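Local coordinates for putative sugar ABC transporter, substrate-binding protein (Clostridium phytofermentans, PDB 4WZZ), which binds L-rhamnose and probably serves as the extracellular substrate-binding component of a sugar ABC transporter, at residues I60-G65 / G220-Q225. Residues are numbered along the deposited sequence; the frame is centred on the assembly and turned at random.
Sequences IVKSAG and GDDEYQ. With RAM (alpha-L-rhamnopyranose), chain B.
Sugar and water, rather than direct hydrogen bonds between the segments, join Lys62 to Asp222. The ammonium and carboxylate approach only as a long salt bridge, Lys62 NZ to Asp222 OD2 at 3.8 Å, and both hold O2 of L-rhamnose: NZ donates to O2 of the sugar at 2.9 Å, and that hydroxyl in turn donates a hydrogen bond to Asp222 OD2 at 2.6 Å. A weak hydrogen bond from Lys62 NZ to rhamnose O3 adds a second hold on the sugar. The side chains of Lys62 and Asp222 cross at about a right angle, the lysine chain fully extended beyond CG (chi3 and chi4 both 177°), which carries NZ past Asp222 to the sugar. Asn192 also accepts from NZ, while Thr248 bonds OD1 of Asp222.

In this periplasmic-binding-protein fold the two residues come from different lobes: 60-65 follows strand 56-60 of the mixed sheet, and 220-225 links strand 212-219 of the parallel sheet to helix 224-237. Bound rhamnose thus bridges the lobes at the interdomain cleft, consistent with a closed, liganded state.

Waters add further links between the two loops. One molecule accepts from Lys62 NZ and donates to Asp222 OD2; another, 2.8 Å from OD2, connects it to Ser63 OG. A third water lies 2.6 Å from Ser63 OG and 2.8 Å from the backbone O of Asp222.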
loop_
_atom_site.group_PDB
_atom_site.type_symbol
_atom_site.label_atom_id
_atom_site.label_comp_id
_atom_site.label_asym_id
_atom_site.label_seq_id
_atom_site.Cartn_x
_atom_site.Cartn_y
_atom_site.Cartn_z
ATOM N N ILE A 60 -6.690 8.914 -8.095
ATOM C CA ILE A 60 -7.232 7.678 -8.616
ATOM C C ILE A 60 -6.650 6.563 -7.783
ATOM O O ILE A 60 -5.458 6.270 -7.873
ATOM C CB ILE A 60 -6.856 7.479 -10.090
ATOM C CG1 ILE A 60 -7.426 8.629 -10.921
ATOM C CG2 ILE A 60 -7.426 6.165 -10.578
ATOM C CD1 ILE A 60 -6.921 8.665 -12.374
ATOM N N VAL A 61 -7.458 6.000 -6.898
ATOM C CA VAL A 61 -6.959 4.945 -6.033
ATOM C C VAL A 61 -6.974 3.615 -6.802
ATOM O O VAL A 61 -7.368 3.578 -7.949
ATOM C CB VAL A 61 -7.785 4.848 -4.730
ATOM C CG1 VAL A 61 -7.683 6.129 -3.947
ATOM C CG2 VAL A 61 -9.236 4.542 -5.024
ATOM N N LYS A 62 -6.539 2.524 -6.179
ATOM C CA LYS A 62 -6.510 1.248 -6.884
ATOM C C LYS A 62 -7.920 0.771 -7.234
ATOM O O LYS A 62 -8.173 0.277 -8.321
ATOM C CB LYS A 62 -5.871 0.166 -6.019
ATOM C CG LYS A 62 -4.375 0.119 -5.936
ATOM C CD LYS A 62 -3.975 -1.248 -5.312
ATOM C CE LYS A 62 -2.498 -1.423 -5.243
ATOM N NZ LYS A 62 -2.162 -2.706 -4.569
ATOM N N SER A 63 -8.843 0.874 -6.284
ATOM C CA SER A 63 -10.146 0.255 -6.465
ATOM C C SER A 63 -11.184 0.662 -5.437
ATOM O O SER A 63 -10.856 1.101 -4.334
ATOM C CB SER A 63 -10.020 -1.271 -6.436
ATOM O OG SER A 63 -9.525 -1.724 -5.171
ATOM N N ALA A 64 -12.439 0.480 -5.829
ATOM C CA ALA A 64 -13.589 0.607 -4.929
ATOM C C ALA A 64 -13.618 -0.534 -3.917
ATOM O O ALA A 64 -13.011 -1.572 -4.131
ATOM C CB ALA A 64 -14.869 0.583 -5.735
ATOM N N GLY A 65 -14.356 -0.320 -2.833
ATOM C CA GLY A 65 -14.694 -1.397 -1.931
ATOM C C GLY A 65 -13.549 -1.727 -0.998
ATOM O O GLY A 65 -13.499 -2.826 -0.458
ATOM N N GLY A 220 -5.481 -12.571 -4.337
ATOM C CA GLY A 220 -6.838 -12.296 -3.911
ATOM C C GLY A 220 -7.432 -11.032 -4.495
ATOM O O GLY A 220 -8.567 -10.706 -4.202
ATOM N N ASP A 221 -6.653 -10.321 -5.314
ATOM C CA ASP A 221 -7.143 -9.201 -6.148
ATOM C C ASP A 221 -7.696 -8.012 -5.379
ATOM O O ASP A 221 -8.429 -7.183 -5.936
ATOM C CB ASP A 221 -8.180 -9.708 -7.142
ATOM C CG ASP A 221 -7.582 -10.664 -8.153
ATOM O OD1 ASP A 221 -6.348 -10.794 -8.185
ATOM O OD2 ASP A 221 -8.335 -11.313 -8.886
ATOM N N ASP A 222 -7.347 -7.903 -4.098
ATOM C CA ASP A 222 -7.913 -6.856 -3.261
ATOM C C ASP A 222 -9.448 -6.926 -3.178
ATOM O O ASP A 222 -10.153 -5.922 -2.963
ATOM C CB ASP A 222 -7.420 -5.465 -3.710
ATOM C CG ASP A 222 -6.196 -5.015 -2.953
ATOM O OD1 ASP A 222 -5.940 -5.522 -1.810
ATOM O OD2 ASP A 222 -5.500 -4.102 -3.479
ATOM N N GLU A 223 -9.960 -8.149 -3.280
ATOM C CA GLU A 223 -11.388 -8.411 -3.175
ATOM C C GLU A 223 -11.597 -9.365 -2.019
ATOM O O GLU A 223 -10.864 -10.343 -1.872
ATOM C CB GLU A 223 -11.896 -9.050 -4.463
ATOM C CG GLU A 223 -11.741 -8.173 -5.671
ATOM C CD GLU A 223 -12.321 -8.759 -6.961
ATOM O OE1 GLU A 223 -13.028 -9.804 -6.921
ATOM O OE2 GLU A 223 -12.056 -8.149 -8.028
ATOM N N TYR A 224 -12.612 -9.076 -1.207
ATOM C CA TYR A 224 -12.921 -9.895 -0.040
ATOM C C TYR A 224 -13.181 -11.354 -0.413
ATOM O O TYR A 224 -12.527 -12.261 0.116
ATOM C CB TYR A 224 -14.114 -9.286 0.671
ATOM C CG TYR A 224 -14.592 -10.039 1.893
ATOM C CD1 TYR A 224 -13.903 -9.939 3.099
ATOM C CD2 TYR A 224 -15.754 -10.812 1.857
ATOM C CE1 TYR A 224 -14.336 -10.613 4.232
ATOM C CE2 TYR A 224 -16.195 -11.490 2.991
ATOM C CZ TYR A 224 -15.467 -11.379 4.172
ATOM O OH TYR A 224 -15.856 -12.020 5.325
ATOM N N GLN A 225 -14.125 -11.593 -1.317
ATOM C CA GLN A 225 -14.533 -12.969 -1.602
ATOM C C GLN A 225 -13.386 -13.752 -2.244
ATOM O O GLN A 225 -13.074 -14.877 -1.828
ATOM C CB GLN A 225 -15.793 -13.021 -2.465
ATOM C CG GLN A 225 -16.380 -14.429 -2.593
ATOM C CD GLN A 225 -16.768 -15.046 -1.255
ATOM O OE1 GLN A 225 -17.554 -14.473 -0.482
ATOM N NE2 GLN A 225 -16.222 -16.232 -0.972
HETATM C C1 RAM B . -4.448 -2.752 0.059
HETATM C C2 RAM B . -3.979 -2.112 -1.242
HETATM C C3 RAM B . -2.892 -1.061 -1.016
HETATM C C4 RAM B . -1.799 -1.590 -0.094
HETATM C C5 RAM B . -2.409 -2.169 1.181
HETATM C C6 RAM B . -1.354 -2.800 2.076
HETATM O O1 RAM B . -5.188 -1.824 0.773
HETATM O O2 RAM B . -3.514 -3.160 -2.035
HETATM O O3 RAM B . -2.398 -0.690 -2.300
HETATM O O4 RAM B . -0.897 -0.546 0.224
HETATM O O5 RAM B . -3.363 -3.152 0.877
HETATM O O HOH W 1 -3.984 -4.719 -5.803
HETATM O O HOH W 2 -7.283 -1.913 -3.635
HETATM O O HOH W 3 -10.900 -3.325 -3.596
HETATM O O HOH W 4 -12.937 -4.898 -2.455
#